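Local structure of Asp/Glu-specific dipeptidyl-peptidase (Flavobacterium psychrophilum, 5JXF) at residues S450-F455 and V506-F511; F192-Q197 and A559-Y564. The protein removes dipeptides from the N-terminus of oligopeptides as a serine peptidase of family S46, with strict specificity for aspartate or glutamate at the P1 position. All blocks are in the same frame, centred on the assembly; numbering follows the deposited sequence.

Interaction 1: residues S450-F455 and V506-F511; sequences SQADFF and VDYANF
Phe455 lays one face of its ring over the first turn of helix 508-514, covering Tyr508 CB and the peptide carbon of Asp507. Tyr508 CB stands 3.9 Å from the Phe455 ring centroid and 28° off the ring normal, a CH-pi contact. The two rings are nearly parallel but slid apart, with centroids separated by 5.2 Å, so they meet through Phe455 CD2 and Tyr508 CD1 at 3.4 Å and hardly overlap. With its CG turned away from its own carbonyl carbon (chi1 -75°), Phe455 points at the start of this helix; its edge meets Val506 O at 3.4 Å from CE1, and its CZ packs on Phe511 CB at 3.8 Å. Its other face is covered by CD2 of Phe454, the residue before it. Further along, Gln451 CG touches the Phe511 ring at CE2, 3.9 Å away, while Gln451 O lies over one face of the Tyr508 ring. Leu421 of helix 417-435 touches Gln451, Phe455 and Phe511. An alanine in place of Phe455 would probably leave Tyr508 CB and Phe511 CB without their aromatic partner and open a gap between the two short helices. The contact therefore rests mainly on aromatic and aliphatic carbon, with carbonyl oxygens at a ring edge and over a ring face, while the Tyr508 hydroxyl is hydrogen-bonded to Ile448 O of helix 437-450, outside the pair.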
loop_
_atom_site.group_PDB
_atom_site.type_symbol
_atom_site.label_atom_id
_atom_site.label_comp_id
_atom_site.label_asym_id
_atom_site.label_seq_id
_atom_site.Cartn_x
_atom_site.Cartn_y
_atom_site.Cartn_z
ATOM N N SER A 450 -31.049 -9.315 30.184
ATOM C CA SER A 450 -29.807 -8.930 29.527
ATOM C C SER A 450 -29.867 -9.230 28.033
ATOM O O SER A 450 -29.059 -8.721 27.260
ATOM C CB SER A 450 -28.611 -9.643 30.153
ATOM O OG SER A 450 -28.603 -11.012 29.800
ATOM N N GLN A 451 -30.827 -10.051 27.624
ATOM C CA GLN A 451 -30.977 -10.356 26.206
ATOM C C GLN A 451 -31.777 -9.278 25.488
ATOM O O GLN A 451 -32.078 -9.409 24.307
ATOM C CB GLN A 451 -31.633 -11.716 26.006
ATOM C CG GLN A 451 -30.705 -12.874 26.325
ATOM C CD GLN A 451 -29.298 -12.663 25.793
ATOM O OE1 GLN A 451 -29.047 -12.827 24.603
ATOM N NE2 GLN A 451 -28.371 -12.302 26.680
ATOM N N ALA A 452 -32.107 -8.213 26.212
ATOM C CA ALA A 452 -32.831 -7.083 25.647
ATOM C C ALA A 452 -32.058 -6.499 24.470
ATOM O O ALA A 452 -32.480 -6.599 23.316
ATOM C CB ALA A 452 -33.074 -6.016 26.711
ATOM N N ASP A 453 -30.908 -5.905 24.768
ATOM C CA ASP A 453 -30.087 -5.294 23.728
ATOM C C ASP A 453 -29.500 -6.330 22.758
ATOM O O ASP A 453 -29.081 -5.975 21.654
ATOM C CB ASP A 453 -28.979 -4.431 24.360
ATOM C CG ASP A 453 -29.531 -3.399 25.346
ATOM O OD1 ASP A 453 -30.740 -3.448 25.661
ATOM O OD2 ASP A 453 -28.763 -2.515 25.788
ATOM N N PHE A 454 -29.471 -7.600 23.159
ATOM C CA PHE A 454 -29.036 -8.657 22.254
ATOM C C PHE A 454 -29.950 -8.714 21.033
ATOM O O PHE A 454 -29.478 -8.784 19.893
ATOM C CB PHE A 454 -29.016 -10.018 22.961
ATOM C CG PHE A 454 -28.728 -11.187 22.040
ATOM C CD1 PHE A 454 -27.426 -11.598 21.801
ATOM C CD2 PHE A 454 -29.764 -11.880 21.412
ATOM C CE1 PHE A 454 -27.163 -12.678 20.955
ATOM C CE2 PHE A 454 -29.501 -12.952 20.569
ATOM C CZ PHE A 454 -28.202 -13.348 20.343
ATOM N N PHE A 455 -31.256 -8.688 21.280
ATOM C CA PHE A 455 -32.240 -8.766 20.207
ATOM C C PHE A 455 -32.460 -7.435 19.493
ATOM O O PHE A 455 -32.945 -7.424 18.360
ATOM C CB PHE A 455 -33.575 -9.290 20.744
ATOM C CG PHE A 455 -33.571 -10.759 21.008
ATOM C CD1 PHE A 455 -33.666 -11.664 19.961
ATOM C CD2 PHE A 455 -33.449 -11.242 22.302
ATOM C CE1 PHE A 455 -33.651 -13.024 20.197
ATOM C CE2 PHE A 455 -33.434 -12.605 22.552
ATOM C CZ PHE A 455 -33.533 -13.500 21.496
ATOM N N VAL A 506 -34.622 -17.006 17.901
ATOM C CA VAL A 506 -34.553 -15.947 16.891
ATOM C C VAL A 506 -35.193 -14.641 17.370
ATOM O O VAL A 506 -34.744 -13.561 17.011
ATOM C CB VAL A 506 -35.229 -16.371 15.551
ATOM C CG1 VAL A 506 -34.507 -17.561 14.931
ATOM C CG2 VAL A 506 -36.711 -16.674 15.748
ATOM N N ASP A 507 -36.225 -14.751 18.203
ATOM C CA ASP A 507 -37.045 -13.603 18.582
ATOM C C ASP A 507 -37.103 -13.432 20.107
ATOM O O ASP A 507 -37.070 -14.415 20.850
ATOM C CB ASP A 507 -38.447 -13.774 17.983
ATOM C CG ASP A 507 -39.410 -12.680 18.394
ATOM O OD1 ASP A 507 -38.955 -11.576 18.758
ATOM O OD2 ASP A 507 -40.634 -12.923 18.321
ATOM N N TYR A 508 -37.178 -12.186 20.569
ATOM C CA TYR A 508 -37.171 -11.901 22.002
ATOM C C TYR A 508 -38.471 -12.311 22.685
ATOM O O TYR A 508 -38.456 -12.897 23.770
ATOM C CB TYR A 508 -36.927 -10.423 22.253
ATOM C CG TYR A 508 -36.603 -10.097 23.692
ATOM C CD1 TYR A 508 -35.985 -11.030 24.518
ATOM C CD2 TYR A 508 -36.923 -8.860 24.230
ATOM C CE1 TYR A 508 -35.681 -10.731 25.833
ATOM C CE2 TYR A 508 -36.626 -8.553 25.542
ATOM C CZ TYR A 508 -36.004 -9.491 26.340
ATOM O OH TYR A 508 -35.710 -9.184 27.650
ATOM N N ALA A 509 -39.590 -11.964 22.056
ATOM C CA ALA A 509 -40.903 -12.354 22.545
ATOM C C ALA A 509 -40.965 -13.871 22.607
ATOM O O ALA A 509 -41.458 -14.455 23.574
ATOM C CB ALA A 509 -41.989 -11.809 21.649
ATOM N N ASN A 510 -40.455 -14.498 21.553
ATOM C CA ASN A 510 -40.236 -15.931 21.550
ATOM C C ASN A 510 -39.394 -16.342 22.764
ATOM O O ASN A 510 -39.896 -17.028 23.653
ATOM C CB ASN A 510 -39.576 -16.358 20.234
ATOM C CG ASN A 510 -40.587 -16.574 19.115
ATOM O OD1 ASN A 510 -41.780 -16.744 19.369
ATOM N ND2 ASN A 510 -40.113 -16.550 17.872
ATOM N N PHE A 511 -38.135 -15.904 22.807
ATOM C CA PHE A 511 -37.193 -16.279 23.872
ATOM C C PHE A 511 -37.766 -16.220 25.293
ATOM O O PHE A 511 -37.469 -17.096 26.107
ATOM C CB PHE A 511 -35.940 -15.400 23.800
ATOM C CG PHE A 511 -34.917 -15.696 24.875
ATOM C CD1 PHE A 511 -34.107 -16.814 24.798
ATOM C CD2 PHE A 511 -34.763 -14.843 25.961
ATOM C CE1 PHE A 511 -33.169 -17.072 25.784
ATOM C CE2 PHE A 511 -33.827 -15.098 26.946
ATOM C CZ PHE A 511 -33.031 -16.209 26.855
#

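Interaction 2: residues F192-Q197 and A559-Y564; sequences FFEGNQ and ALQRIY
Asn196 ND2 donates to Arg562 O at 3.0 Å, joining the beta hairpin of strands 186-192 and 197-214 to the long helix 547-571. The acceptor lies in the Asn196 amide plane, and the N-H...O angle is 155°. Beside this bond the turn rests on the aliphatic part of Arg562: Glu194 O lies 3.4 Å from Arg562 CG and about as close to CB. Glu194 CB meets Arg562 CA at 3.8 Å. The Glu194 side chain then bends at its second torsion, bringing its carboxylate across the Gln561 side chain at a slant, with Glu194 CD 3.6 Å from Gln561 CG; the carboxylate and amide planes are inclined by 49°. This is a contact with the methylene of Gln561, whose side chain also touches Phe391 of helix 386-415 and Pro294.

Gly195 allows the close approach of turn and helix. Its backbone takes a conformation, with positive phi, at which a side chain would jam against the preceding carbonyl oxygen, and a CB would also crowd Arg562 CD. The turn itself is tied to the hairpin end, where Asn196 and Gln197 both face Phe192 in a classic beta bulge. Phe192 O receives Gly195 N and Gln197 N from opposite faces of its plane. Phe193, whose side chain packs on Met565 and Leu569 further along the same helix, supplies the oxygen that fixes the asparagine amide. Asn196 ND2 thus spans two carbonyls, one in the helix and one in its own turn: it donates to Phe193 O at 2.9 Å, nearly in line with that C=O bond, at a C=O...N angle of 169°.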
loop_
_atom_site.group_PDB
_atom_site.type_symbol
_atom_site.label_atom_id
_atom_site.label_comp_id
_atom_site.label_asym_id
_atom_site.label_seq_id
_atom_site.Cartn_x
_atom_site.Cartn_y
_atom_site.Cartn_z
ATOM N N PHE A 192 0.509 -11.158 38.989
ATOM C CA PHE A 192 1.639 -10.693 38.188
ATOM C C PHE A 192 2.688 -11.790 37.974
ATOM O O PHE A 192 2.825 -12.708 38.794
ATOM C CB PHE A 192 2.310 -9.483 38.849
ATOM C CG PHE A 192 1.488 -8.218 38.827
ATOM C CD1 PHE A 192 0.367 -8.077 39.635
ATOM C CD2 PHE A 192 1.866 -7.145 38.019
ATOM C CE1 PHE A 192 -0.376 -6.905 39.614
ATOM C CE2 PHE A 192 1.134 -5.957 38.002
ATOM C CZ PHE A 192 0.013 -5.834 38.792
ATOM N N PHE A 193 3.440 -11.671 36.882
ATOM C CA PHE A 193 4.541 -12.582 36.576
ATOM C C PHE A 193 4.084 -14.034 36.631
ATOM O O PHE A 193 4.787 -14.891 37.174
ATOM C CB PHE A 193 5.711 -12.377 37.548
ATOM C CG PHE A 193 6.516 -11.125 37.303
ATOM C CD1 PHE A 193 7.343 -11.021 36.197
ATOM C CD2 PHE A 193 6.487 -10.077 38.210
ATOM C CE1 PHE A 193 8.105 -9.875 35.981
ATOM C CE2 PHE A 193 7.245 -8.927 37.999
ATOM C CZ PHE A 193 8.052 -8.827 36.879
ATOM N N GLU A 194 2.886 -14.290 36.110
ATOM C CA GLU A 194 2.367 -15.652 35.938
ATOM C C GLU A 194 2.089 -16.338 37.272
ATOM O O GLU A 194 1.879 -17.546 37.316
ATOM C CB GLU A 194 3.345 -16.499 35.113
ATOM C CG GLU A 194 3.580 -15.981 33.693
ATOM C CD GLU A 194 2.439 -16.307 32.740
ATOM O OE1 GLU A 194 1.497 -17.020 33.152
ATOM O OE2 GLU A 194 2.483 -15.834 31.582
ATOM N N GLY A 195 2.096 -15.567 38.355
ATOM C CA GLY A 195 1.764 -16.093 39.669
ATOM C C GLY A 195 2.858 -15.942 40.706
ATOM O O GLY A 195 2.684 -16.338 41.866
ATOM N N ASN A 196 3.989 -15.376 40.295
ATOM C CA ASN A 196 5.103 -15.137 41.211
ATOM C C ASN A 196 4.884 -13.926 42.109
ATOM O O ASN A 196 5.634 -13.698 43.056
ATOM C CB ASN A 196 6.403 -14.957 40.428
ATOM C CG ASN A 196 6.922 -16.256 39.857
ATOM O OD1 ASN A 196 7.499 -17.073 40.574
ATOM N ND2 ASN A 196 6.740 -16.447 38.553
ATOM N N GLN A 197 3.857 -13.140 41.813
ATOM C CA GLN A 197 3.608 -11.924 42.578
ATOM C C GLN A 197 2.123 -11.574 42.585
ATOM O O GLN A 197 1.427 -11.770 41.593
ATOM C CB GLN A 197 4.436 -10.759 42.014
ATOM C CG GLN A 197 4.243 -9.441 42.756
ATOM C CD GLN A 197 5.148 -8.327 42.254
ATOM O OE1 GLN A 197 5.816 -8.455 41.225
ATOM N NE2 GLN A 197 5.181 -7.225 42.996
ATOM N N ALA A 559 1.318 -23.891 34.899
ATOM C CA ALA A 559 2.177 -24.102 36.054
ATOM C C ALA A 559 3.631 -24.052 35.629
ATOM O O ALA A 559 4.472 -23.410 36.259
ATOM C CB ALA A 559 1.863 -25.431 36.715
ATOM N N LEU A 560 3.921 -24.735 34.539
ATOM C CA LEU A 560 5.260 -24.731 33.991
ATOM C C LEU A 560 5.669 -23.307 33.583
ATOM O O LEU A 560 6.809 -22.884 33.794
ATOM C CB LEU A 560 5.326 -25.693 32.812
ATOM C CG LEU A 560 5.412 -27.206 33.018
ATOM C CD1 LEU A 560 5.144 -27.874 31.697
ATOM C CD2 LEU A 560 6.768 -27.638 33.563
ATOM N N GLN A 561 4.720 -22.565 33.022
ATOM C CA GLN A 561 4.955 -21.180 32.613
ATOM C C GLN A 561 5.239 -20.280 33.822
ATOM O O GLN A 561 6.074 -19.375 33.755
ATOM C CB GLN A 561 3.750 -20.653 31.822
ATOM C CG GLN A 561 3.906 -19.242 31.294
ATOM C CD GLN A 561 5.133 -19.073 30.427
ATOM O OE1 GLN A 561 5.263 -19.721 29.384
ATOM N NE2 GLN A 561 6.041 -18.197 30.849
ATOM N N ARG A 562 4.546 -20.540 34.927
ATOM C CA ARG A 562 4.816 -19.838 36.177
ATOM C C ARG A 562 6.278 -20.009 36.601
ATOM O O ARG A 562 6.919 -19.049 37.038
ATOM C CB ARG A 562 3.878 -20.329 37.285
ATOM C CG ARG A 562 4.152 -19.725 38.660
ATOM C CD ARG A 562 3.078 -20.099 39.676
ATOM N NE ARG A 562 3.163 -21.504 40.077
ATOM C CZ ARG A 562 2.349 -22.458 39.636
ATOM N NH1 ARG A 562 1.376 -22.157 38.788
ATOM N NH2 ARG A 562 2.498 -23.712 40.044
ATOM N N ILE A 563 6.800 -21.229 36.456
ATOM C CA ILE A 563 8.173 -21.541 36.858
ATOM C C ILE A 563 9.181 -20.997 35.855
ATOM O O ILE A 563 10.248 -20.501 36.229
ATOM C CB ILE A 563 8.382 -23.051 37.005
ATOM C CG1 ILE A 563 7.486 -23.607 38.108
ATOM C CG2 ILE A 563 9.843 -23.379 37.301
ATOM C CD1 ILE A 563 7.626 -25.100 38.282
ATOM N N TYR A 564 8.830 -21.095 34.578
ATOM C CA TYR A 564 9.658 -20.558 33.509
ATOM C C TYR A 564 9.867 -19.057 33.725
ATOM O O TYR A 564 10.970 -18.542 33.523
ATOM C CB TYR A 564 9.009 -20.832 32.148
ATOM C CG TYR A 564 9.892 -20.555 30.951
ATOM C CD1 TYR A 564 11.279 -20.578 31.053
ATOM C CD2 TYR A 564 9.331 -20.255 29.718
ATOM C CE1 TYR A 564 12.078 -20.318 29.955
ATOM C CE2 TYR A 564 10.115 -19.990 28.616
ATOM C CZ TYR A 564 11.487 -20.020 28.735
ATOM O OH TYR A 564 12.259 -19.756 27.627
#

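Both contacts are partly buried, lie away from the catalytic residues and the dipeptide pocket and involve no second protein chain, but they join different elements. Interaction 1 packs two short helices against each other, close to helices 417-435 and 437-450; interaction 2 sets a hairpin of the curled antiparallel sheet against a long helix. Their nearest atoms are about 30 Å apart, and along the chain interaction 1 is nested within the loop closed by interaction 2. Aromatic and CH-pi packing carries the helix pair, whereas the hairpin contact combines an amide-to-carbonyl bond with aliphatic arginine carbons. Each includes one buried glutamine touching through CG, Gln451 on a phenylalanine ring and Gln561 against a carboxylate.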